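Local atomic coordinates of xylan esterase 1 (Thermoanaerobacterium sp. 'JW/SL YS485', PDB entry 3FCY), a protein that probably hydrolyses acetyl esters of xylan and related substrates as a carbohydrate esterase of family CE7 with the alpha/beta hydrolase fold, and binds calcium. Residues Pro45-Glu48 / Asp49-Glu52; Leu234-Tyr237 / Lys238-Trp241; Asn248-Gln251 / Glu252-Asp255. One frame throughout, in Å; residues are numbered along the deposited sequence.

Contact 1. Residues Pro45-Glu48 / Asp49-Glu52; sequences PCPE and DFDE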
# COMPACT_ATOMS: atom_id res chain seq x y z
N PRO A 45 9.33 30.26 -12.75
CA PRO A 45 9.84 31.43 -13.46
C PRO A 45 9.73 31.31 -14.97
O PRO A 45 9.47 30.23 -15.51
CB PRO A 45 11.29 31.51 -13.00
CG PRO A 45 11.26 30.88 -11.64
CD PRO A 45 10.36 29.69 -11.87
N CYS A 46 9.92 32.43 -15.66
CA CYS A 46 9.88 32.48 -17.11
C CYS A 46 11.16 33.18 -17.56
O CYS A 46 11.40 34.33 -17.19
CB CYS A 46 8.66 33.27 -17.59
SG CYS A 46 8.48 33.32 -19.39
N PRO A 47 12.00 32.50 -18.34
CA PRO A 47 13.25 33.11 -18.81
C PRO A 47 13.01 34.49 -19.42
O PRO A 47 11.99 34.72 -20.06
CB PRO A 47 13.77 32.10 -19.83
CG PRO A 47 13.26 30.80 -19.29
CD PRO A 47 11.85 31.14 -18.90
N GLU A 48 13.97 35.39 -19.23
CA GLU A 48 13.86 36.73 -19.78
C GLU A 48 13.91 36.74 -21.30
O GLU A 48 13.36 37.63 -21.94
CB GLU A 48 14.98 37.62 -19.23
CG GLU A 48 14.58 38.37 -17.98
CD GLU A 48 13.36 39.24 -18.21
OE1 GLU A 48 13.45 40.17 -19.05
OE2 GLU A 48 12.32 39.00 -17.57
N ASP A 49 14.56 35.74 -21.87
CA ASP A 49 14.67 35.63 -23.32
C ASP A 49 13.71 34.58 -23.86
O ASP A 49 13.93 34.01 -24.93
CB ASP A 49 16.11 35.27 -23.71
CG ASP A 49 16.53 33.90 -23.19
OD1 ASP A 49 16.09 33.52 -22.08
OD2 ASP A 49 17.30 33.20 -23.89
N PHE A 50 12.63 34.33 -23.11
CA PHE A 50 11.63 33.34 -23.50
C PHE A 50 11.17 33.52 -24.94
O PHE A 50 11.18 32.58 -25.73
CB PHE A 50 10.41 33.43 -22.57
CG PHE A 50 9.38 32.36 -22.80
CD1 PHE A 50 9.53 31.09 -22.24
CD2 PHE A 50 8.27 32.60 -23.61
CE1 PHE A 50 8.60 30.08 -22.49
CE2 PHE A 50 7.33 31.59 -23.86
CZ PHE A 50 7.50 30.33 -23.30
N ASP A 51 10.76 34.74 -25.28
CA ASP A 51 10.29 35.04 -26.62
C ASP A 51 11.36 34.82 -27.68
O ASP A 51 11.09 34.21 -28.72
CB ASP A 51 9.76 36.48 -26.68
CG ASP A 51 8.43 36.65 -25.97
OD1 ASP A 51 8.07 37.80 -25.64
OD2 ASP A 51 7.75 35.63 -25.74
N GLU A 52 12.57 35.30 -27.42
CA GLU A 52 13.65 35.13 -28.38
C GLU A 52 13.95 33.64 -28.56
O GLU A 52 14.16 33.17 -29.68
CB GLU A 52 14.92 35.84 -27.90
CG GLU A 52 14.77 37.34 -27.71
CD GLU A 52 14.45 37.72 -26.27
OE1 GLU A 52 13.37 37.32 -25.76
OE2 GLU A 52 15.28 38.42 -25.66

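Contact 2. Residues Leu234-Tyr237 / Lys238-Trp241; sequences LSDY and KRVW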
# COMPACT_ATOMS: atom_id res chain seq x y z
N LEU A 234 3.02 19.29 -17.75
CA LEU A 234 4.06 20.21 -18.24
C LEU A 234 3.78 21.68 -17.95
O LEU A 234 4.10 22.56 -18.76
CB LEU A 234 4.25 20.03 -19.75
CG LEU A 234 4.57 18.63 -20.27
CD1 LEU A 234 4.63 18.66 -21.79
CD2 LEU A 234 5.89 18.13 -19.69
N SER A 235 3.20 21.95 -16.79
CA SER A 235 2.87 23.32 -16.43
C SER A 235 3.24 23.70 -15.01
O SER A 235 2.97 22.95 -14.07
CB SER A 235 1.37 23.56 -16.64
OG SER A 235 0.97 24.82 -16.13
N ASP A 236 3.87 24.86 -14.85
CA ASP A 236 4.19 25.38 -13.52
C ASP A 236 5.00 24.39 -12.68
O ASP A 236 4.63 24.07 -11.55
CB ASP A 236 2.86 25.71 -12.84
CG ASP A 236 2.98 26.76 -11.76
OD1 ASP A 236 4.03 27.43 -11.66
OD2 ASP A 236 1.99 26.92 -11.02
N TYR A 237 6.11 23.91 -13.23
CA TYR A 237 6.98 22.94 -12.55
C TYR A 237 7.28 23.24 -11.08
O TYR A 237 7.05 22.40 -10.22
CB TYR A 237 8.29 22.80 -13.33
CG TYR A 237 8.08 22.33 -14.76
CD1 TYR A 237 7.60 21.04 -15.03
CD2 TYR A 237 8.34 23.17 -15.83
CE1 TYR A 237 7.38 20.62 -16.34
CE2 TYR A 237 8.13 22.76 -17.14
CZ TYR A 237 7.65 21.49 -17.39
OH TYR A 237 7.43 21.11 -18.69
N LYS A 238 7.77 24.45 -10.80
CA LYS A 238 8.10 24.84 -9.43
C LYS A 238 6.95 24.63 -8.44
O LYS A 238 7.16 24.22 -7.30
CB LYS A 238 8.54 26.31 -9.41
CG LYS A 238 8.91 26.89 -8.03
CD LYS A 238 10.26 26.39 -7.53
CE LYS A 238 10.83 27.28 -6.43
NZ LYS A 238 9.97 27.37 -5.21
N ARG A 239 5.73 24.92 -8.88
CA ARG A 239 4.56 24.75 -8.04
C ARG A 239 4.41 23.29 -7.62
O ARG A 239 4.15 22.99 -6.45
CB ARG A 239 3.29 25.20 -8.78
CG ARG A 239 2.00 24.96 -8.02
CD ARG A 239 1.96 25.70 -6.69
NE ARG A 239 0.67 25.53 -6.03
CZ ARG A 239 0.39 25.94 -4.79
NH1 ARG A 239 1.31 26.56 -4.07
NH2 ARG A 239 -0.81 25.72 -4.28
N VAL A 240 4.56 22.38 -8.58
CA VAL A 240 4.45 20.95 -8.30
C VAL A 240 5.45 20.57 -7.20
O VAL A 240 5.11 19.85 -6.26
CB VAL A 240 4.77 20.11 -9.56
CG1 VAL A 240 4.69 18.62 -9.23
CG2 VAL A 240 3.80 20.46 -10.68
N TRP A 241 6.67 21.06 -7.33
CA TRP A 241 7.72 20.76 -6.36
C TRP A 241 7.38 21.35 -4.99
O TRP A 241 7.60 20.70 -3.96
CB TRP A 241 9.07 21.30 -6.86
CG TRP A 241 10.19 21.08 -5.89
CD1 TRP A 241 10.89 19.93 -5.67
CD2 TRP A 241 10.67 22.03 -4.93
NE1 TRP A 241 11.78 20.10 -4.64
CE2 TRP A 241 11.67 21.38 -4.16
CE3 TRP A 241 10.36 23.37 -4.64
CZ2 TRP A 241 12.35 22.02 -3.13
CZ3 TRP A 241 11.04 24.01 -3.60
CH2 TRP A 241 12.03 23.33 -2.86

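Contact 3. Residues Asn248-Gln251 / Glu252-Asp255; sequences NAYQ and EITD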
# COMPACT_ATOMS: atom_id res chain seq x y z
N ASN A 248 5.29 10.74 -9.04
CA ASN A 248 4.42 10.18 -10.07
C ASN A 248 4.95 10.66 -11.42
O ASN A 248 6.11 10.43 -11.75
CB ASN A 248 2.98 10.64 -9.86
CG ASN A 248 2.41 10.19 -8.51
OD1 ASN A 248 2.43 9.00 -8.19
ND2 ASN A 248 1.92 11.14 -7.73
N ALA A 249 4.11 11.34 -12.19
CA ALA A 249 4.53 11.83 -13.51
C ALA A 249 5.67 12.85 -13.45
O ALA A 249 6.48 12.94 -14.37
CB ALA A 249 3.33 12.44 -14.24
N TYR A 250 5.74 13.60 -12.35
CA TYR A 250 6.78 14.61 -12.17
C TYR A 250 7.96 14.14 -11.31
O TYR A 250 8.78 14.96 -10.87
CB TYR A 250 6.18 15.87 -11.54
CG TYR A 250 5.35 16.73 -12.49
CD1 TYR A 250 5.96 17.42 -13.54
CD2 TYR A 250 3.98 16.88 -12.30
CE1 TYR A 250 5.22 18.25 -14.38
CE2 TYR A 250 3.22 17.71 -13.15
CZ TYR A 250 3.85 18.39 -14.18
OH TYR A 250 3.12 19.22 -15.01
N GLN A 251 8.05 12.84 -11.08
CA GLN A 251 9.12 12.27 -10.26
C GLN A 251 10.54 12.66 -10.71
O GLN A 251 11.43 12.85 -9.88
CB GLN A 251 9.01 10.74 -10.25
CG GLN A 251 10.12 10.02 -9.47
CD GLN A 251 10.10 10.35 -7.99
OE1 GLN A 251 9.07 10.23 -7.33
NE2 GLN A 251 11.24 10.77 -7.46
N GLU A 252 10.74 12.76 -12.02
CA GLU A 252 12.05 13.09 -12.57
C GLU A 252 12.62 14.42 -12.08
O GLU A 252 13.84 14.58 -12.03
CB GLU A 252 12.00 13.05 -14.09
CG GLU A 252 11.14 14.13 -14.73
CD GLU A 252 10.79 13.79 -16.17
OE1 GLU A 252 9.86 12.98 -16.38
OE2 GLU A 252 11.46 14.31 -17.08
N ILE A 253 11.76 15.36 -11.73
CA ILE A 253 12.25 16.65 -11.24
C ILE A 253 12.93 16.41 -9.89
O ILE A 253 13.97 17.01 -9.59
CB ILE A 253 11.11 17.66 -11.06
CG1 ILE A 253 10.57 18.06 -12.43
CG2 ILE A 253 11.60 18.87 -10.29
CD1 ILE A 253 9.33 18.91 -12.37
N THR A 254 12.34 15.54 -9.08
CA THR A 254 12.91 15.19 -7.78
C THR A 254 14.20 14.39 -8.02
O THR A 254 15.21 14.65 -7.37
CB THR A 254 11.92 14.34 -6.94
OG1 THR A 254 10.87 15.19 -6.45
CG2 THR A 254 12.63 13.67 -5.76
N ASP A 255 14.16 13.44 -8.95
CA ASP A 255 15.34 12.64 -9.25
C ASP A 255 16.49 13.54 -9.67
O ASP A 255 17.64 13.34 -9.25
CB ASP A 255 15.07 11.65 -10.40
CG ASP A 255 14.07 10.56 -10.03
OD1 ASP A 255 13.76 10.40 -8.83
OD2 ASP A 255 13.60 9.87 -10.95
O HOH W 1 8.90 11.81 -14.23

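Contact 1. Residues Pro45-Glu48 / Asp49-Glu52
Phe50 reaches back over the turn to Cys46 and Pro47, and its atoms can be followed outward one by one. Phe50 CB lies 3.2 Å from Pro47 O and also touches the sulfur of Cys46. CG is the ring atom nearest that sulfur, with Cys46 SG 3.7 Å from Phe50 CG. Phe50 CD1 meets the same sulfur and, at 4.1 Å, Pro47 CD. Cys46 SG stands 4.2 Å from the centroid of the Phe50 ring and 33° off the ring normal, an oblique sulfur-aromatic contact. With chi1 of Phe50 at -174°, CG is anti to the backbone N, which turns the ring toward this sulfur. Around it, Phe50 also packs on Asn281 and Leu282, joining its own helix to helix 279-282, and its ring meets that of Trp54.

The backbone evidence agrees. Phe50 N donates to Pro47 O at 3.1 Å, from well above the carbonyl plane. Asp49 OD1 rests against Pro47 CB at 3.5 Å, while its hydrogen bond goes to Tyr276 OH. Asp49 occupies the N-cap position, although its side chain makes no capping bond. Taken together, this is a type I beta turn from Pro47 to Phe50 leading into helix 50-62.

Contact 2. Residues Leu234-Tyr237 / Lys238-Trp241
Chi1 of Asp236, -155°, sets CG anti to the backbone N and brings the carboxylate against the base of the Arg239 chain, with Asp236 OD2 standing 3.1 Å from Arg239 CB. Chi1 of Arg239, 175°, places Arg239 CG as the second atom met by Asp236 OD2, at 3.6 Å. The two side chains pass each other at a slant, and this is contact with the aliphatic root, not a salt bridge, since Asp236 OD2 and Arg239 NE are 5.3 Å apart. The arginine chain bends at chi2 and carries its head away, NE to Ser304 OG and NH2 to Asp31. The buried carboxylate is satisfied by other donors, OD2 being bonded to Tyr40 OH and OD1 to the backbone N of both Thr43 and Asn44, which ties the start of this helix to the chain just before Pro45.

Asp236 O receives two weak bonds, from Arg239 N at 3.0 Å and from Val240 N at 3.4 Å. Trp241 N donates to Tyr237 O at 3.2 Å with an N-H...O angle of 161°, the first well-formed bond of the i to i+4 kind here. Val240 CB packs on Tyr237 O at 3.3 Å.

Beyond the backbone the side chains diverge: Tyr237 OH bonds to Ile277 O, Lys238 NZ forms a salt bridge with Asp242, and Trp241 NE1 bonds to Asp324 of the second subunit. Asp236 is at the N-cap position, though its side chain makes no capping bond; the bonds accepted by Asp236 O and Tyr237 O mark the first turn of helix 237-242, which follows strand 226-230 of the alpha/beta hydrolase sheet.

Contact 3. Residues Asn248-Gln251 / Glu252-Asp255
Gln251 and Asp255 join side chains across the first turn of helix 251-260, an i to i+4 pair. Gln251 NE2 donates to Asp255 OD1 at 2.9 Å with an N-H...O angle of 159°; the acceptor lies close to the amide plane, whereas the donor comes from above the carboxylate plane. A bend at chi2 of 64° folds the glutamine back so that NE2 also touches Thr254 CG2. The backbone supports the pair, because Asp255 N donates to Gln251 O at 2.9 Å, in the carbonyl plane. With an alanine at Asp255, Gln251 NE2 would probably be left without its carboxylate partner and the amide would be freer to turn.

One residue earlier, Ile253 N bonds to Tyr250 O, and Ile253 CD1 lies alongside the tyrosine, 3.9 Å from Tyr250 CD1. Tyr250 OH is fixed by the backbone N of Leu234 and of Ser235, and the ring is packed by Phe233 and Tyr237.

The Glu252 carboxylate has partners of its own: OE1 bonds to Tyr117 OH, a predicted substrate-binding residue, and OE2 to Ile165 N. A water links both segments, accepting from Glu252 N at 3.0 Å. The same water donates to Glu252 OE1 and, at 2.7 Å, to Ala249 O.

How the contacts relate
The three contacts come in series along the chain, each at or near the start of a helix: 50-62 for contact 1, 237-242 for contact 2 and 251-260 for contact 3. Contacts 2 and 3 are neighbours, with centres 11 Å apart, and touch where the Tyr250 ring packs on Val240. Contact 1 is more remote, its centre about 16 Å from that of contact 2 and 23 Å from that of contact 3. The last two helices lie between strands 226-230 and 289-295 of the central sheet. In contact 3 the side chain of Ala249 is about 6 Å from that of Ser208, the predicted nucleophile, so this region probably helps wall the active site. Contacts 2 and 3 both reach the second subunit at Asp324.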